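Long-range contacts in alkaline serine protease (Pseudoalteromonas sp., PDB 1Y9Z), which probably cleaves peptide bonds in proteins as a cold-adapted, subtilisin-like serine endopeptidase: residues 61-72 with 205-213; 81-89 with 373-381. All blocks are in the same frame, centred on the assembly; numbering follows the deposited sequence.

Overall arrangement
From the N terminus the chain runs first through 61-72, a short loop and most of helix 65-74, and then through 81-89, the loop between that helix and strand 92-100. Contact 1 closes when strand 205-208 and the turn after it come back to 61-72 after 132 intervening residues. Contact 2 closes a longer excursion of 283 residues, as helix 368-385 packs on 81-89. The four segments alternate along the sequence, so the two closures cross. Their centres lie about 15 Å apart and they touch directly: Thr72 O probably accepts a hydrogen bond from Val85 N, Thr72 also packs on His374, and Val69 on Pro373. Helix 65-74 thus has strand 205-208 and helix 368-385 as neighbours.

Contact 1. Residues 61-72 with 205-213; sequences NNNAHGTHVAGT and ILSTVTVGE
His68 and Ser207 meet face to methylene where the helical segment 65-72 of the subtilisin-like fold crosses strand 205-208 at 104°. The helix starts at His65, which by family is the triad histidine; it bonds Asp30 and touches the phenylmethanesulfonic acid. Ser207 CB sits 3.3 Å from the centroid of the His68 ring, only 8° off its normal, a CH-pi contact. With OG anti to the Ser207 backbone N (chi1 -171°), the hydroxyl donates to His68 O at 2.7 Å, in the carbonyl plane and on a lone pair; Thr72 N also bonds that oxygen. At the ring edge Val209 CG1 approaches CD2, while NE2 bonds Glu363 O and, weakly, Ile205 O. Replacing His68 by alanine would take away NE2 and the ring, which is likely to leave Glu363 O without this donor and a gap over Ser207 CB. Thr208 OG1 donates to Thr67 O at 2.8 Å, from the face opposite Gly71 N. A side chain on Gly71 would collide with both strand hydroxyls.

At the end of a type II turn from Thr210, Glu213 reaches the loop ahead of the helix: its OE1 accepts Asn62 N at 2.8 Å and two waters, one also donating to Asn61 OD1 and the other to Asn62 OD1, while Asn62 ND2 bonds Glu101. Its OE2 accepts a hydrogen bond from a third water, which accepts from Asn63 N and Thr210 OG1.

Contact 2. Residues 81-89 with 373-381; sequences GVVGVMPNQ and PHVSGVATL. With CA (calcium ion), chain C.
Residues 81-89 form an irregular loop that comes up to the side of helix 373-381, with Val85 CA 5.7 Å from Gly377 CA and Met86 CA 6.8 Å from Leu381 CA. No hydrogen bond crosses between the two segments; the contact is apolar packing. Val85 points at the helix, and its CG1, anti to the backbone N (chi1 178°), lies 3.6 Å from Gly377 C and 3.9 Å from Leu381 CD2, with Val378 CG2 close by. The approach depends on Gly377 having no side chain: a CB there would collide with Val85 CG2 and with Pro373 O one turn earlier.

This helix belongs to the subtilase core. It begins just before Ser369, which by family is the nucleophile and here lines the phenylmethanesulfonic acid pocket. In sequence the loop follows helix 65-74 and is hydrogen-bonded to its end through the backbones of Val85 with Thr72 and Met86 with Ile73.

Met86 runs past Leu381 in the opposite direction, then bends at chi3 (-78°), which carries CE across the Thr380 side chain, 3.6 Å from Thr380 CB. Its SD is 3.8 Å from Thr380 CG2. Thr380 OG1 is engaged within the helix instead, donating to Ser376 O at 2.8 Å, from the face of that carbonyl opposite Thr380 N. Nearer the start of the loop, Val82 O binds a calcium ion at 2.4 Å, a site completed by Glu2, Asp39, Ile76, Asn78 and Glu80.

Contact 1. Residues 61-72 with 205-213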
ATOM      1  N   ASN A  61     -13.214   4.081 -15.155  1.00 11.88           N
ATOM      2  CA  ASN A  61     -13.400   5.034 -14.067  1.00 11.68           C
ATOM      3  C   ASN A  61     -13.537   4.361 -12.707  1.00 12.28           C
ATOM      4  O   ASN A  61     -14.202   3.335 -12.577  1.00 12.80           O
ATOM      5  CB  ASN A  61     -14.644   5.890 -14.324  1.00 13.26           C
ATOM      6  CG  ASN A  61     -14.628   6.553 -15.684  1.00 13.80           C
ATOM      7  OD1 ASN A  61     -13.668   7.231 -16.047  1.00 15.59           O
ATOM      8  ND2 ASN A  61     -15.703   6.364 -16.444  1.00 13.72           N
ATOM      9  N   ASN A  62     -12.893   4.946 -11.701  1.00 11.07           N
ATOM     10  CA  ASN A  62     -12.956   4.438 -10.334  1.00 11.67           C
ATOM     11  C   ASN A  62     -12.648   2.947 -10.268  1.00 12.30           C
ATOM     12  O   ASN A  62     -13.360   2.175  -9.623  1.00 13.64           O
ATOM     13  CB  ASN A  62     -14.348   4.718  -9.765  1.00 14.03           C
ATOM     14  CG  ASN A  62     -14.814   6.132 -10.064  1.00 15.68           C
ATOM     15  OD1 ASN A  62     -14.190   7.104  -9.643  1.00 16.42           O
ATOM     16  ND2 ASN A  62     -15.910   6.252 -10.808  1.00 17.82           N
ATOM     17  N   ASN A  63     -11.570   2.556 -10.935  1.00 11.21           N
ATOM     18  CA  ASN A  63     -11.141   1.163 -10.987  1.00  9.79           C
ATOM     19  C   ASN A  63      -9.614   1.186 -11.015  1.00  9.37           C
ATOM     20  O   ASN A  63      -8.986   0.471 -11.790  1.00 10.25           O
ATOM     21  CB  ASN A  63     -11.705   0.522 -12.262  1.00 10.23           C
ATOM     22  CG  ASN A  63     -11.563  -0.984 -12.279  1.00  9.40           C
ATOM     23  OD1 ASN A  63     -11.704  -1.643 -11.253  1.00 10.38           O
ATOM     24  ND2 ASN A  63     -11.310  -1.539 -13.459  1.00 11.11           N
ATOM     25  N   ALA A  64      -9.039   2.006 -10.138  1.00  9.92           N
ATOM     26  CA  ALA A  64      -7.593   2.215 -10.064  1.00  9.15           C
ATOM     27  C   ALA A  64      -6.760   1.247  -9.231  1.00 10.35           C
ATOM     28  O   ALA A  64      -5.535   1.378  -9.173  1.00  9.13           O
ATOM     29  CB  ALA A  64      -7.326   3.636  -9.581  1.00  9.49           C
ATOM     30  N   HIS A  65      -7.402   0.273  -8.598  1.00  9.27           N
ATOM     31  CA  HIS A  65      -6.686  -0.670  -7.742  1.00  9.34           C
ATOM     32  C   HIS A  65      -5.462  -1.317  -8.393  1.00  8.33           C
ATOM     33  O   HIS A  65      -4.367  -1.299  -7.822  1.00  7.84           O
ATOM     34  CB  HIS A  65      -7.659  -1.746  -7.248  1.00 10.32           C
ATOM     35  CG  HIS A  65      -7.111  -2.606  -6.151  1.00 12.52           C
ATOM     36  ND1 HIS A  65      -6.465  -3.799  -6.393  1.00 13.08           N
ATOM     37  CD2 HIS A  65      -7.115  -2.444  -4.807  1.00 13.46           C
ATOM     38  CE1 HIS A  65      -6.096  -4.336  -5.244  1.00 13.54           C
ATOM     39  NE2 HIS A  65      -6.478  -3.534  -4.266  1.00 14.17           N
ATOM     40  N   GLY A  66      -5.648  -1.874  -9.586  1.00  8.50           N
ATOM     41  CA  GLY A  66      -4.553  -2.525 -10.286  1.00  8.86           C
ATOM     42  C   GLY A  66      -3.413  -1.593 -10.639  1.00  7.79           C
ATOM     43  O   GLY A  66      -2.257  -2.013 -10.718  1.00  8.25           O
ATOM     44  N   THR A  67      -3.739  -0.326 -10.860  1.00  8.70           N
ATOM     45  CA  THR A  67      -2.736   0.669 -11.205  1.00  8.10           C
ATOM     46  C   THR A  67      -1.902   1.013  -9.971  1.00  7.93           C
ATOM     47  O   THR A  67      -0.696   1.245 -10.073  1.00  8.97           O
ATOM     48  CB  THR A  67      -3.416   1.929 -11.788  1.00  7.82           C
ATOM     49  OG1 THR A  67      -4.030   1.591 -13.040  1.00  8.75           O
ATOM     50  CG2 THR A  67      -2.404   3.043 -12.013  1.00  8.92           C
ATOM     51  N   HIS A  68      -2.540   1.029  -8.805  1.00  6.98           N
ATOM     52  CA  HIS A  68      -1.838   1.317  -7.560  1.00  7.99           C
ATOM     53  C   HIS A  68      -0.879   0.152  -7.284  1.00  8.06           C
ATOM     54  O   HIS A  68       0.297   0.353  -6.982  1.00  8.69           O
ATOM     55  CB  HIS A  68      -2.854   1.481  -6.426  1.00  8.66           C
ATOM     56  CG  HIS A  68      -2.288   2.103  -5.187  1.00  8.02           C
ATOM     57  ND1 HIS A  68      -1.545   1.392  -4.267  1.00  8.51           N
ATOM     58  CD2 HIS A  68      -2.348   3.374  -4.722  1.00  8.44           C
ATOM     59  CE1 HIS A  68      -1.172   2.200  -3.290  1.00  8.46           C
ATOM     60  NE2 HIS A  68      -1.646   3.408  -3.541  1.00  7.89           N
ATOM     61  N   VAL A  69      -1.391  -1.068  -7.411  1.00  7.79           N
ATOM     62  CA  VAL A  69      -0.595  -2.274  -7.210  1.00  8.70           C
ATOM     63  C   VAL A  69       0.595  -2.289  -8.179  1.00  8.05           C
ATOM     64  O   VAL A  69       1.730  -2.556  -7.777  1.00  8.03           O
ATOM     65  CB  VAL A  69      -1.477  -3.530  -7.421  1.00  8.41           C
ATOM     66  CG1 VAL A  69      -0.621  -4.783  -7.501  1.00  9.17           C
ATOM     67  CG2 VAL A  69      -2.480  -3.651  -6.276  1.00  8.98           C
ATOM     68  N   ALA A  70       0.334  -1.983  -9.447  1.00  8.10           N
ATOM     69  CA  ALA A  70       1.381  -1.959 -10.467  1.00  9.10           C
ATOM     70  C   ALA A  70       2.454  -0.923 -10.141  1.00  9.48           C
ATOM     71  O   ALA A  70       3.644  -1.171 -10.341  1.00  9.41           O
ATOM     72  CB  ALA A  70       0.773  -1.670 -11.835  1.00  9.39           C
ATOM     73  N   GLY A  71       2.031   0.238  -9.644  1.00  8.99           N
ATOM     74  CA  GLY A  71       2.979   1.281  -9.292  1.00  9.10           C
ATOM     75  C   GLY A  71       3.928   0.843  -8.189  1.00  8.08           C
ATOM     76  O   GLY A  71       5.102   1.214  -8.181  1.00  9.73           O
ATOM     77  N   THR A  72       3.429   0.053  -7.243  1.00  7.88           N
ATOM     78  CA  THR A  72       4.278  -0.420  -6.155  1.00  8.58           C
ATOM     79  C   THR A  72       5.348  -1.367  -6.701  1.00  8.42           C
ATOM     80  O   THR A  72       6.486  -1.384  -6.223  1.00  9.04           O
ATOM     81  CB  THR A  72       3.438  -1.138  -5.081  1.00  7.80           C
ATOM     82  OG1 THR A  72       2.575  -0.187  -4.447  1.00  8.87           O
ATOM     83  CG2 THR A  72       4.337  -1.776  -4.030  1.00  8.69           C
ATOM     84  N   ILE A 205       0.186   3.608   1.909  1.00 10.11           N
ATOM     85  CA  ILE A 205       1.078   3.301   0.798  1.00  8.92           C
ATOM     86  C   ILE A 205       0.792   4.215  -0.394  1.00  9.31           C
ATOM     87  O   ILE A 205      -0.273   4.142  -1.008  1.00  8.70           O
ATOM     88  CB  ILE A 205       0.919   1.823   0.348  1.00  8.26           C
ATOM     89  CG1 ILE A 205       1.156   0.882   1.539  1.00  9.91           C
ATOM     90  CG2 ILE A 205       1.881   1.514  -0.792  1.00  8.92           C
ATOM     91  CD1 ILE A 205       2.478   1.093   2.262  1.00  8.90           C
ATOM     92  N   LEU A 206       1.749   5.082  -0.708  1.00  8.71           N
ATOM     93  CA  LEU A 206       1.610   6.002  -1.828  1.00  9.48           C
ATOM     94  C   LEU A 206       2.001   5.308  -3.126  1.00  8.86           C
ATOM     95  O   LEU A 206       3.045   4.658  -3.202  1.00  9.04           O
ATOM     96  CB  LEU A 206       2.509   7.222  -1.618  1.00  9.63           C
ATOM     97  CG  LEU A 206       2.547   8.256  -2.749  1.00 10.06           C
ATOM     98  CD1 LEU A 206       1.179   8.914  -2.892  1.00 10.52           C
ATOM     99  CD2 LEU A 206       3.617   9.298  -2.445  1.00 11.28           C
ATOM    100  N   SER A 207       1.162   5.435  -4.147  1.00  8.48           N
ATOM    101  CA  SER A 207       1.465   4.837  -5.438  1.00  7.73           C
ATOM    102  C   SER A 207       0.666   5.513  -6.542  1.00  8.04           C
ATOM    103  O   SER A 207      -0.104   6.443  -6.295  1.00  8.61           O
ATOM    104  CB  SER A 207       1.164   3.332  -5.432  1.00  8.13           C
ATOM    105  OG  SER A 207       1.653   2.708  -6.613  1.00  8.24           O
ATOM    106  N   THR A 208       0.873   5.036  -7.761  1.00  8.52           N
ATOM    107  CA  THR A 208       0.186   5.536  -8.941  1.00  9.11           C
ATOM    108  C   THR A 208      -1.281   5.114  -8.953  1.00  9.35           C
ATOM    109  O   THR A 208      -1.631   4.030  -8.488  1.00  9.52           O
ATOM    110  CB  THR A 208       0.826   4.957 -10.211  1.00  8.62           C
ATOM    111  OG1 THR A 208       0.940   3.534 -10.063  1.00  8.63           O
ATOM    112  CG2 THR A 208       2.212   5.538 -10.440  1.00  9.83           C
ATOM    113  N   VAL A 209      -2.141   5.987  -9.465  1.00  9.19           N
ATOM    114  CA  VAL A 209      -3.553   5.658  -9.625  1.00  9.06           C
ATOM    115  C   VAL A 209      -3.967   6.209 -10.981  1.00  8.81           C
ATOM    116  O   VAL A 209      -3.251   7.021 -11.568  1.00  9.48           O
ATOM    117  CB  VAL A 209      -4.459   6.273  -8.527  1.00  8.77           C
ATOM    118  CG1 VAL A 209      -4.114   5.675  -7.167  1.00 10.38           C
ATOM    119  CG2 VAL A 209      -4.333   7.785  -8.517  1.00  9.98           C
ATOM    120  N   THR A 210      -5.104   5.750 -11.491  1.00  9.27           N
ATOM    121  CA  THR A 210      -5.604   6.222 -12.775  1.00  9.67           C
ATOM    122  C   THR A 210      -5.532   7.745 -12.790  1.00  9.85           C
ATOM    123  O   THR A 210      -5.959   8.405 -11.841  1.00  9.71           O
ATOM    124  CB  THR A 210      -7.048   5.757 -12.983  1.00  9.79           C
ATOM    125  OG1 THR A 210      -7.089   4.328 -12.897  1.00 10.11           O
ATOM    126  CG2 THR A 210      -7.569   6.199 -14.346  1.00 11.97           C
ATOM    127  N   VAL A 211      -4.985   8.294 -13.871  1.00  9.53           N
ATOM    128  CA  VAL A 211      -4.812   9.735 -14.001  1.00 10.52           C
ATOM    129  C   VAL A 211      -6.026  10.555 -13.580  1.00 10.19           C
ATOM    130  O   VAL A 211      -7.142  10.337 -14.056  1.00 11.07           O
ATOM    131  CB  VAL A 211      -4.417  10.108 -15.450  1.00 10.40           C
ATOM    132  CG1 VAL A 211      -4.377  11.625 -15.615  1.00 11.52           C
ATOM    133  CG2 VAL A 211      -3.049   9.515 -15.777  1.00 10.53           C
ATOM    134  N   GLY A 212      -5.783  11.492 -12.666  1.00 10.49           N
ATOM    135  CA  GLY A 212      -6.830  12.374 -12.181  1.00 11.57           C
ATOM    136  C   GLY A 212      -7.714  11.870 -11.055  1.00 11.66           C
ATOM    137  O   GLY A 212      -8.513  12.637 -10.522  1.00 12.83           O
ATOM    138  N   GLU A 213      -7.578  10.604 -10.673  1.00 11.32           N
ATOM    139  CA  GLU A 213      -8.426  10.053  -9.618  1.00 11.63           C
ATOM    140  C   GLU A 213      -7.788  10.044  -8.236  1.00 11.24           C
ATOM    141  O   GLU A 213      -8.423   9.647  -7.258  1.00 13.50           O
ATOM    142  CB  GLU A 213      -8.860   8.632  -9.989  1.00 11.51           C
ATOM    143  CG  GLU A 213      -9.692   8.573 -11.261  1.00 10.60           C
ATOM    144  CD  GLU A 213     -10.301   7.208 -11.521  1.00 12.24           C
ATOM    145  OE1 GLU A 213     -11.196   7.127 -12.386  1.00 13.32           O
ATOM    146  OE2 GLU A 213      -9.886   6.220 -10.874  1.00 11.57           O
TER
HETATM  147  O   HOH W   1     -11.325   8.089 -14.907  1.00 23.66           O
HETATM  148  O   HOH W   2     -13.350   9.109 -11.625  1.00 18.26           O
HETATM  149  O   HOH W   3      -9.791   4.037 -12.621  1.00 11.20           O
HETATM  150  O   HOH W   4       4.129   2.179  -3.772  1.00  9.08           O

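Contact 2. Residues 81-89 with 373-381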
ATOM      1  N   GLY A  81       6.656  11.816  -9.668  1.00 11.57           N
ATOM      2  CA  GLY A  81       5.866  10.783  -9.023  1.00  9.96           C
ATOM      3  C   GLY A  81       6.616   9.963  -7.994  1.00  9.86           C
ATOM      4  O   GLY A  81       7.201  10.505  -7.055  1.00 10.33           O
ATOM      5  N   VAL A  82       6.595   8.644  -8.167  1.00  9.42           N
ATOM      6  CA  VAL A  82       7.261   7.739  -7.236  1.00 10.25           C
ATOM      7  C   VAL A  82       8.121   6.720  -7.980  1.00 10.12           C
ATOM      8  O   VAL A  82       8.410   6.882  -9.169  1.00  9.87           O
ATOM      9  CB  VAL A  82       6.215   6.986  -6.367  1.00  9.27           C
ATOM     10  CG1 VAL A  82       5.407   7.983  -5.548  1.00 11.79           C
ATOM     11  CG2 VAL A  82       5.290   6.165  -7.252  1.00 11.15           C
ATOM     12  N   VAL A  83       8.544   5.682  -7.261  1.00 10.39           N
ATOM     13  CA  VAL A  83       9.343   4.600  -7.824  1.00 10.64           C
ATOM     14  C   VAL A  83       8.855   3.287  -7.222  1.00 10.52           C
ATOM     15  O   VAL A  83       8.487   3.235  -6.045  1.00 10.92           O
ATOM     16  CB  VAL A  83      10.856   4.758  -7.505  1.00 11.67           C
ATOM     17  CG1 VAL A  83      11.417   5.951  -8.245  1.00 14.50           C
ATOM     18  CG2 VAL A  83      11.068   4.916  -6.010  1.00 13.22           C
ATOM     19  N   GLY A  84       8.826   2.242  -8.045  1.00 10.06           N
ATOM     20  CA  GLY A  84       8.402   0.936  -7.577  1.00 10.15           C
ATOM     21  C   GLY A  84       9.606   0.070  -7.243  1.00 11.37           C
ATOM     22  O   GLY A  84      10.750   0.524  -7.332  1.00 12.64           O
ATOM     23  N   VAL A  85       9.358  -1.182  -6.871  1.00 10.83           N
ATOM     24  CA  VAL A  85      10.439  -2.094  -6.516  1.00 11.04           C
ATOM     25  C   VAL A  85      11.458  -2.235  -7.646  1.00 10.84           C
ATOM     26  O   VAL A  85      12.666  -2.260  -7.399  1.00 12.76           O
ATOM     27  CB  VAL A  85       9.890  -3.489  -6.138  1.00  9.47           C
ATOM     28  CG1 VAL A  85      11.041  -4.429  -5.810  1.00 10.84           C
ATOM     29  CG2 VAL A  85       8.958  -3.372  -4.942  1.00 10.81           C
ATOM     30  N   MET A  86      10.965  -2.335  -8.878  1.00 10.66           N
ATOM     31  CA  MET A  86      11.808  -2.453 -10.074  1.00 11.47           C
ATOM     32  C   MET A  86      11.383  -1.280 -10.956  1.00 10.90           C
ATOM     33  O   MET A  86      10.511  -1.414 -11.814  1.00 12.69           O
ATOM     34  CB  MET A  86      11.543  -3.787 -10.769  1.00 11.50           C
ATOM     35  CG  MET A  86      11.818  -4.991  -9.868  1.00 12.52           C
ATOM     36  SD  MET A  86      11.389  -6.582 -10.597  1.00 10.98           S
ATOM     37  CE  MET A  86       9.604  -6.567 -10.378  1.00 11.61           C
ATOM     38  N   PRO A  87      12.017  -0.114 -10.761  1.00 12.32           N
ATOM     39  CA  PRO A  87      11.722   1.120 -11.492  1.00 11.99           C
ATOM     40  C   PRO A  87      12.507   1.472 -12.751  1.00 13.20           C
ATOM     41  O   PRO A  87      12.241   2.510 -13.358  1.00 14.07           O
ATOM     42  CB  PRO A  87      11.944   2.168 -10.423  1.00 12.75           C
ATOM     43  CG  PRO A  87      13.238   1.664  -9.813  1.00 12.21           C
ATOM     44  CD  PRO A  87      13.025   0.144  -9.714  1.00 11.15           C
ATOM     45  N   ASN A  88      13.451   0.634 -13.160  1.00 12.40           N
ATOM     46  CA  ASN A  88      14.267   0.984 -14.316  1.00 13.76           C
ATOM     47  C   ASN A  88      13.892   0.432 -15.685  1.00 13.18           C
ATOM     48  O   ASN A  88      14.747   0.321 -16.567  1.00 13.31           O
ATOM     49  CB  ASN A  88      15.731   0.675 -14.003  1.00 14.27           C
ATOM     50  CG  ASN A  88      16.204   1.356 -12.732  1.00 14.27           C
ATOM     51  OD1 ASN A  88      16.397   0.712 -11.701  1.00 17.03           O
ATOM     52  ND2 ASN A  88      16.374   2.672 -12.796  1.00 15.39           N
ATOM     53  N   GLN A  89      12.620   0.094 -15.870  1.00 12.68           N
ATOM     54  CA  GLN A  89      12.139  -0.395 -17.160  1.00 12.31           C
ATOM     55  C   GLN A  89      12.861  -1.645 -17.672  1.00 13.29           C
ATOM     56  O   GLN A  89      13.217  -1.737 -18.850  1.00 14.90           O
ATOM     57  CB  GLN A  89      12.245   0.741 -18.185  1.00 14.26           C
ATOM     58  CG  GLN A  89      11.364   1.938 -17.843  1.00 15.78           C
ATOM     59  CD  GLN A  89      11.756   3.199 -18.586  1.00 15.07           C
ATOM     60  OE1 GLN A  89      12.647   3.937 -18.161  1.00 16.17           O
ATOM     61  NE2 GLN A  89      11.094   3.452 -19.706  1.00 16.69           N
ATOM     62  N   PRO A 373       2.049  -6.470  -3.511  1.00  9.23           N
ATOM     63  CA  PRO A 373       2.979  -6.100  -4.585  1.00  8.29           C
ATOM     64  C   PRO A 373       4.397  -5.804  -4.095  1.00  9.08           C
ATOM     65  O   PRO A 373       5.354  -5.902  -4.867  1.00  9.10           O
ATOM     66  CB  PRO A 373       2.303  -4.889  -5.238  1.00  9.09           C
ATOM     67  CG  PRO A 373       1.453  -4.323  -4.144  1.00  7.93           C
ATOM     68  CD  PRO A 373       0.890  -5.563  -3.492  1.00  8.30           C
ATOM     69  N   HIS A 374       4.543  -5.432  -2.826  1.00  8.83           N
ATOM     70  CA  HIS A 374       5.884  -5.195  -2.297  1.00  9.14           C
ATOM     71  C   HIS A 374       6.575  -6.554  -2.263  1.00  9.03           C
ATOM     72  O   HIS A 374       7.736  -6.689  -2.643  1.00  9.94           O
ATOM     73  CB  HIS A 374       5.848  -4.622  -0.874  1.00  8.88           C
ATOM     74  CG  HIS A 374       5.564  -3.153  -0.807  1.00  9.45           C
ATOM     75  ND1 HIS A 374       4.288  -2.643  -0.705  1.00  9.19           N
ATOM     76  CD2 HIS A 374       6.396  -2.084  -0.811  1.00 10.62           C
ATOM     77  CE1 HIS A 374       4.346  -1.324  -0.644  1.00  9.99           C
ATOM     78  NE2 HIS A 374       5.613  -0.959  -0.706  1.00 10.02           N
ATOM     79  N   VAL A 375       5.841  -7.567  -1.811  1.00  8.61           N
ATOM     80  CA  VAL A 375       6.379  -8.919  -1.712  1.00  8.89           C
ATOM     81  C   VAL A 375       6.637  -9.561  -3.073  1.00  8.31           C
ATOM     82  O   VAL A 375       7.706 -10.128  -3.299  1.00  8.63           O
ATOM     83  CB  VAL A 375       5.433  -9.825  -0.873  1.00  8.67           C
ATOM     84  CG1 VAL A 375       5.914 -11.268  -0.899  1.00 10.38           C
ATOM     85  CG2 VAL A 375       5.385  -9.322   0.563  1.00 10.38           C
ATOM     86  N   SER A 376       5.674  -9.470  -3.985  1.00  8.87           N
ATOM     87  CA  SER A 376       5.855 -10.063  -5.305  1.00  8.91           C
ATOM     88  C   SER A 376       6.877  -9.279  -6.124  1.00  8.98           C
ATOM     89  O   SER A 376       7.604  -9.856  -6.931  1.00  8.47           O
ATOM     90  CB  SER A 376       4.515 -10.150  -6.051  1.00 10.45           C
ATOM     91  OG  SER A 376       3.922  -8.877  -6.223  1.00  9.33           O
ATOM     92  N   GLY A 377       6.940  -7.968  -5.908  1.00  8.67           N
ATOM     93  CA  GLY A 377       7.910  -7.154  -6.620  1.00  9.49           C
ATOM     94  C   GLY A 377       9.305  -7.553  -6.175  1.00  9.90           C
ATOM     95  O   GLY A 377      10.194  -7.762  -7.002  1.00  9.51           O
ATOM     96  N   VAL A 378       9.497  -7.670  -4.864  1.00  9.09           N
ATOM     97  CA  VAL A 378      10.793  -8.061  -4.318  1.00  9.88           C
ATOM     98  C   VAL A 378      11.138  -9.490  -4.721  1.00  9.69           C
ATOM     99  O   VAL A 378      12.290  -9.794  -5.017  1.00 10.58           O
ATOM    100  CB  VAL A 378      10.813  -7.946  -2.774  1.00  9.78           C
ATOM    101  CG1 VAL A 378      12.024  -8.680  -2.206  1.00 11.09           C
ATOM    102  CG2 VAL A 378      10.862  -6.481  -2.369  1.00 11.87           C
ATOM    103  N   ALA A 379      10.141 -10.369  -4.736  1.00  9.67           N
ATOM    104  CA  ALA A 379      10.375 -11.759  -5.115  1.00  9.25           C
ATOM    105  C   ALA A 379      10.937 -11.815  -6.530  1.00  9.68           C
ATOM    106  O   ALA A 379      11.890 -12.544  -6.808  1.00 10.03           O
ATOM    107  CB  ALA A 379       9.072 -12.554  -5.036  1.00  9.38           C
ATOM    108  N   THR A 380      10.344 -11.031  -7.421  1.00 10.34           N
ATOM    109  CA  THR A 380      10.776 -10.984  -8.810  1.00  9.74           C
ATOM    110  C   THR A 380      12.193 -10.415  -8.909  1.00 10.74           C
ATOM    111  O   THR A 380      13.039 -10.949  -9.631  1.00  9.98           O
ATOM    112  CB  THR A 380       9.809 -10.118  -9.650  1.00 10.90           C
ATOM    113  OG1 THR A 380       8.473 -10.624  -9.509  1.00  9.88           O
ATOM    114  CG2 THR A 380      10.193 -10.151 -11.119  1.00 10.13           C
ATOM    115  N   LEU A 381      12.444  -9.336  -8.175  1.00  9.45           N
ATOM    116  CA  LEU A 381      13.755  -8.690  -8.169  1.00 11.10           C
ATOM    117  C   LEU A 381      14.846  -9.648  -7.694  1.00 12.01           C
ATOM    118  O   LEU A 381      15.884  -9.796  -8.340  1.00 12.71           O
ATOM    119  CB  LEU A 381      13.722  -7.453  -7.269  1.00 11.93           C
ATOM    120  CG  LEU A 381      15.047  -6.724  -7.019  1.00 11.09           C
ATOM    121  CD1 LEU A 381      15.666  -6.266  -8.337  1.00 12.62           C
ATOM    122  CD2 LEU A 381      14.788  -5.533  -6.107  1.00 12.76           C
TER
HETATM  123 CA    CA C 603       8.537   8.200 -11.158  1.00  8.74          CA